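Nonsense-mediated mRNA decay protein 2 (Saccharomyces cerevisiae, PDB 4LUN) takes part in nonsense-mediated decay, the degradation of mRNAs that carry premature stop codons, and interacts through its C-terminus with the helicase UPF1. Local coordinates at residues A[112-124]-A[136-148]. Sequence-based numbering, arbitrary orientation.
Sequences LLGAFLQAFENPS and RITRVKGNLRVFT
Phe120 drives its ring edge-on into the surface of helix 136-148. Phe120 CE1 lies 3.6 Å from Leu144 N, and Phe120 CZ comes as near to Asn143 O; both polar atoms are already spent on bonds within the helix, so a flat, apolar edge suits this furrow of backbone. With CG beside its own backbone N, the ring swings across to the helix and points its edge at the face of Phe147 in an offset edge-to-face pair, planes at 88°. Phe116 also brings its edge to Asn143 O, while Phe116 CE2 rests 3.8 Å from Phe147 CB.

Phe147 is the answering bump. Its CG, anti to the backbone N (chi1 173°), carries the ring out to a hollow bounded by Leu113 and Leu117, where Phe147 CE1 meets Leu113 CD1 at 3.9 Å and Leu117 CD2 at 4.0 Å. Helices 106-116 and 130-152 are nearly antiparallel neighbours, the short segments crossing at -157°, in the HEAT-repeat, largely helical N-terminal MIF4G domain of Upf2; helix 182-190 adds Ile186 against both Phe120 and Phe147. Ala119, small enough for a close approach, sets its methyl beside the Asn143 amide.

Beyond the helical part, Pro123 lays CD over one face of the Arg136 guanidinium, 3.6 Å from Arg136 NH1. In the guanidinium plane, Arg136 NH1 also donates to a water oxygen 3.0 Å away, which in turn donates to Asn122 OD1, and Arg136 NH2 forms a salt bridge with Glu133. An alanine in place of Arg136 would probably deprive Pro123 of this flat support, the water of its donor and Glu133 of its salt-bridge mate.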
loop_
_atom_site.group_PDB
_atom_site.type_symbol
_atom_site.label_atom_id
_atom_site.label_comp_id
_atom_site.label_asym_id
_atom_site.label_seq_id
_atom_site.Cartn_x
_atom_site.Cartn_y
_atom_site.Cartn_z
ATOM N N LEU A 112 2.417 0.466 16.966
ATOM C CA LEU A 112 2.280 1.271 15.762
ATOM C C LEU A 112 1.915 0.375 14.581
ATOM O O LEU A 112 0.990 0.676 13.832
ATOM C CB LEU A 112 3.573 2.030 15.444
ATOM C CG LEU A 112 3.599 2.697 14.055
ATOM C CD1 LEU A 112 2.545 3.778 13.941
ATOM C CD2 LEU A 112 4.970 3.252 13.702
ATOM N N LEU A 113 2.637 -0.730 14.426
ATOM C CA LEU A 113 2.377 -1.617 13.293
ATOM C C LEU A 113 0.972 -2.193 13.359
ATOM O O LEU A 113 0.265 -2.254 12.347
ATOM C CB LEU A 113 3.410 -2.742 13.249
ATOM C CG LEU A 113 3.147 -3.850 12.228
ATOM C CD1 LEU A 113 3.113 -3.263 10.825
ATOM C CD2 LEU A 113 4.213 -4.926 12.317
ATOM N N GLY A 114 0.569 -2.625 14.550
ATOM C CA GLY A 114 -0.745 -3.219 14.721
ATOM C C GLY A 114 -1.862 -2.259 14.368
ATOM O O GLY A 114 -2.851 -2.650 13.742
ATOM N N ALA A 115 -1.702 -0.998 14.765
ATOM C CA ALA A 115 -2.705 0.022 14.472
ATOM C C ALA A 115 -2.655 0.410 13.002
ATOM O O ALA A 115 -3.696 0.629 12.368
ATOM C CB ALA A 115 -2.492 1.243 15.351
ATOM N N PHE A 116 -1.444 0.516 12.455
ATOM C CA PHE A 116 -1.308 0.902 11.053
ATOM C C PHE A 116 -1.945 -0.127 10.105
ATOM O O PHE A 116 -2.540 0.242 9.096
ATOM C CB PHE A 116 0.162 1.145 10.682
ATOM C CG PHE A 116 0.343 1.771 9.322
ATOM C CD1 PHE A 116 0.337 3.150 9.166
ATOM C CD2 PHE A 116 0.484 0.979 8.196
ATOM C CE1 PHE A 116 0.481 3.728 7.901
ATOM C CE2 PHE A 116 0.638 1.544 6.940
ATOM C CZ PHE A 116 0.633 2.919 6.789
ATOM N N LEU A 117 -1.848 -1.409 10.443
ATOM C CA LEU A 117 -2.373 -2.478 9.591
ATOM C C LEU A 117 -3.893 -2.433 9.455
ATOM O O LEU A 117 -4.462 -3.027 8.526
ATOM C CB LEU A 117 -1.922 -3.847 10.116
ATOM C CG LEU A 117 -0.447 -4.192 9.895
ATOM C CD1 LEU A 117 -0.040 -5.419 10.732
ATOM C CD2 LEU A 117 -0.203 -4.458 8.401
ATOM N N GLN A 118 -4.552 -1.742 10.387
ATOM C CA GLN A 118 -6.005 -1.598 10.320
ATOM C C GLN A 118 -6.404 -0.865 9.041
ATOM O O GLN A 118 -7.525 -1.016 8.552
ATOM C CB GLN A 118 -6.528 -0.859 11.554
ATOM C CG GLN A 118 -8.043 -0.711 11.621
ATOM C CD GLN A 118 -8.778 -2.042 11.616
ATOM O OE1 GLN A 118 -8.350 -3.005 12.249
ATOM N NE2 GLN A 118 -9.897 -2.097 10.897
ATOM N N ALA A 119 -5.466 -0.109 8.469
ATOM C CA ALA A 119 -5.731 0.645 7.236
ATOM C C ALA A 119 -6.017 -0.254 6.034
ATOM O O ALA A 119 -6.552 0.188 5.002
ATOM C CB ALA A 119 -4.563 1.563 6.930
ATOM N N PHE A 120 -5.660 -1.532 6.170
ATOM C CA PHE A 120 -5.779 -2.482 5.086
ATOM C C PHE A 120 -6.976 -3.418 5.221
ATOM O O PHE A 120 -7.236 -4.219 4.334
ATOM C CB PHE A 120 -4.471 -3.289 4.967
ATOM C CG PHE A 120 -3.278 -2.427 4.685
ATOM C CD1 PHE A 120 -3.300 -1.547 3.609
ATOM C CD2 PHE A 120 -2.165 -2.468 5.497
ATOM C CE1 PHE A 120 -2.221 -0.724 3.341
ATOM C CE2 PHE A 120 -1.072 -1.643 5.250
ATOM C CZ PHE A 120 -1.103 -0.768 4.162
ATOM N N GLU A 121 -7.711 -3.316 6.325
ATOM C CA GLU A 121 -8.923 -4.122 6.456
ATOM C C GLU A 121 -9.944 -3.607 5.438
ATOM O O GLU A 121 -10.210 -2.402 5.375
ATOM C CB GLU A 121 -9.467 -4.013 7.886
ATOM C CG GLU A 121 -10.743 -4.839 8.154
ATOM C CD GLU A 121 -10.476 -6.317 8.414
ATOM O OE1 GLU A 121 -9.531 -6.631 9.165
ATOM O OE2 GLU A 121 -11.223 -7.173 7.882
ATOM N N ASN A 122 -10.497 -4.508 4.633
ATOM C CA ASN A 122 -11.488 -4.107 3.637
ATOM C C ASN A 122 -12.750 -3.613 4.318
ATOM O O ASN A 122 -13.094 -4.070 5.416
ATOM C CB ASN A 122 -11.853 -5.275 2.719
ATOM C CG ASN A 122 -10.757 -5.628 1.729
ATOM O OD1 ASN A 122 -9.846 -4.833 1.466
ATOM N ND2 ASN A 122 -10.828 -6.841 1.198
ATOM N N PRO A 123 -13.464 -2.690 3.664
ATOM C CA PRO A 123 -14.784 -2.327 4.180
ATOM C C PRO A 123 -15.646 -3.579 4.233
ATOM O O PRO A 123 -15.440 -4.495 3.445
ATOM C CB PRO A 123 -15.324 -1.355 3.124
ATOM C CG PRO A 123 -14.107 -0.806 2.443
ATOM C CD PRO A 123 -13.102 -1.943 2.445
ATOM N N SER A 124 -16.592 -3.612 5.167
ATOM C CA SER A 124 -17.501 -4.737 5.306
ATOM C C SER A 124 -18.887 -4.349 4.807
ATOM O O SER A 124 -19.885 -4.967 5.176
ATOM C CB SER A 124 -17.577 -5.174 6.777
ATOM O OG SER A 124 -17.629 -4.044 7.639
ATOM N N ARG A 136 -11.123 6.255 -1.648
ATOM C CA ARG A 136 -10.709 5.220 -0.708
ATOM C C ARG A 136 -9.506 4.453 -1.238
ATOM O O ARG A 136 -8.578 4.188 -0.489
ATOM C CB ARG A 136 -11.849 4.237 -0.419
ATOM C CG ARG A 136 -11.597 3.348 0.815
ATOM C CD ARG A 136 -12.577 2.163 0.857
ATOM N NE ARG A 136 -12.383 1.276 -0.271
ATOM C CZ ARG A 136 -11.469 0.311 -0.297
ATOM N NH1 ARG A 136 -10.692 0.125 0.757
ATOM N NH2 ARG A 136 -11.335 -0.452 -1.365
ATOM N N ILE A 137 -9.536 4.134 -2.528
ATOM C CA ILE A 137 -8.465 3.392 -3.201
ATOM C C ILE A 137 -7.185 4.217 -3.199
ATOM O O ILE A 137 -6.095 3.696 -2.954
ATOM C CB ILE A 137 -8.886 3.043 -4.658
ATOM C CG1 ILE A 137 -9.974 1.967 -4.656
ATOM C CG2 ILE A 137 -7.691 2.569 -5.486
ATOM C CD1 ILE A 137 -9.467 0.581 -4.281
ATOM N N THR A 138 -7.315 5.503 -3.490
ATOM C CA THR A 138 -6.166 6.411 -3.410
ATOM C C THR A 138 -5.527 6.390 -2.026
ATOM O O THR A 138 -4.297 6.360 -1.894
ATOM C CB THR A 138 -6.583 7.850 -3.778
ATOM O OG1 THR A 138 -6.927 7.886 -5.167
ATOM C CG2 THR A 138 -5.447 8.835 -3.509
ATOM N N ARG A 139 -6.352 6.370 -0.988
ATOM C CA ARG A 139 -5.834 6.351 0.371
ATOM C C ARG A 139 -5.100 5.039 0.659
ATOM O O ARG A 139 -4.001 5.042 1.209
ATOM C CB ARG A 139 -6.963 6.566 1.377
ATOM C CG ARG A 139 -6.480 6.528 2.805
ATOM C CD ARG A 139 -7.418 7.242 3.757
ATOM N NE ARG A 139 -6.763 7.464 5.042
ATOM C CZ ARG A 139 -6.347 8.647 5.479
ATOM N NH1 ARG A 139 -6.531 9.742 4.747
ATOM N NH2 ARG A 139 -5.759 8.736 6.663
ATOM N N VAL A 140 -5.712 3.930 0.266
ATOM C CA VAL A 140 -5.119 2.600 0.468
ATOM C C VAL A 140 -3.762 2.493 -0.209
ATOM O O VAL A 140 -2.823 1.933 0.366
ATOM C CB VAL A 140 -6.056 1.499 -0.062
ATOM C CG1 VAL A 140 -5.300 0.157 -0.195
ATOM C CG2 VAL A 140 -7.226 1.348 0.874
ATOM N N LYS A 141 -3.656 3.040 -1.417
ATOM C CA LYS A 141 -2.418 2.967 -2.182
ATOM C C LYS A 141 -1.332 3.754 -1.483
ATOM O O LYS A 141 -0.186 3.321 -1.443
ATOM C CB LYS A 141 -2.615 3.488 -3.620
ATOM C CG LYS A 141 -3.505 2.580 -4.456
ATOM C CD LYS A 141 -3.501 2.957 -5.938
ATOM C CE LYS A 141 -3.787 4.417 -6.165
ATOM N NZ LYS A 141 -4.094 4.679 -7.612
ATOM N N GLY A 142 -1.687 4.905 -0.933
ATOM C CA GLY A 142 -0.727 5.693 -0.169
ATOM C C GLY A 142 -0.269 4.968 1.082
ATOM O O GLY A 142 0.922 4.966 1.425
ATOM N N ASN A 143 -1.224 4.377 1.789
ATOM C CA ASN A 143 -0.905 3.600 2.979
ATOM C C ASN A 143 -0.037 2.396 2.643
ATOM O O ASN A 143 0.896 2.069 3.382
ATOM C CB ASN A 143 -2.188 3.150 3.683
ATOM C CG ASN A 143 -2.962 4.317 4.282
ATOM O OD1 ASN A 143 -2.389 5.376 4.557
ATOM N ND2 ASN A 143 -4.253 4.117 4.511
ATOM N N LEU A 144 -0.340 1.738 1.530
ATOM C CA LEU A 144 0.468 0.598 1.101
ATOM C C LEU A 144 1.876 1.045 0.751
ATOM O O LEU A 144 2.848 0.359 1.052
ATOM C CB LEU A 144 -0.186 -0.096 -0.111
ATOM C CG LEU A 144 0.575 -1.242 -0.787
ATOM C CD1 LEU A 144 0.702 -2.439 0.164
ATOM C CD2 LEU A 144 -0.147 -1.642 -2.063
ATOM N N ARG A 145 1.996 2.218 0.136
ATOM C CA ARG A 145 3.319 2.681 -0.277
ATOM C C ARG A 145 4.181 2.942 0.948
ATOM O O ARG A 145 5.339 2.501 1.028
ATOM C CB ARG A 145 3.187 3.948 -1.122
ATOM C CG ARG A 145 4.478 4.374 -1.799
ATOM C CD ARG A 145 5.216 5.402 -0.991
ATOM N NE ARG A 145 6.504 5.730 -1.601
ATOM C CZ ARG A 145 6.683 6.732 -2.453
ATOM N NH1 ARG A 145 5.658 7.504 -2.792
ATOM N NH2 ARG A 145 7.887 6.964 -2.959
ATOM N N VAL A 146 3.601 3.636 1.917
ATOM C CA VAL A 146 4.317 3.983 3.144
ATOM C C VAL A 146 4.683 2.728 3.932
ATOM O O VAL A 146 5.794 2.616 4.461
ATOM C CB VAL A 146 3.496 4.976 4.001
ATOM C CG1 VAL A 146 4.083 5.094 5.405
ATOM C CG2 VAL A 146 3.456 6.350 3.313
ATOM N N PHE A 147 3.741 1.789 4.011
ATOM C CA PHE A 147 4.008 0.523 4.674
ATOM C C PHE A 147 5.217 -0.151 4.058
ATOM O O PHE A 147 6.099 -0.633 4.770
ATOM C CB PHE A 147 2.831 -0.439 4.585
ATOM C CG PHE A 147 3.161 -1.800 5.117
ATOM C CD1 PHE A 147 2.979 -2.083 6.459
ATOM C CD2 PHE A 147 3.676 -2.783 4.284
ATOM C CE1 PHE A 147 3.315 -3.331 6.973
ATOM C CE2 PHE A 147 4.013 -4.031 4.792
ATOM C CZ PHE A 147 3.821 -4.298 6.144
ATOM N N THR A 148 5.238 -0.192 2.730
ATOM C CA THR A 148 6.270 -0.929 2.015
ATOM C C THR A 148 7.642 -0.281 2.188
ATOM O O THR A 148 8.653 -0.986 2.333
ATOM C CB THR A 148 5.899 -1.107 0.535
ATOM O OG1 THR A 148 4.625 -1.753 0.466
ATOM C CG2 THR A 148 6.908 -2.013 -0.157
HETATM O O HOH W 1 -9.042 -2.287 1.335
#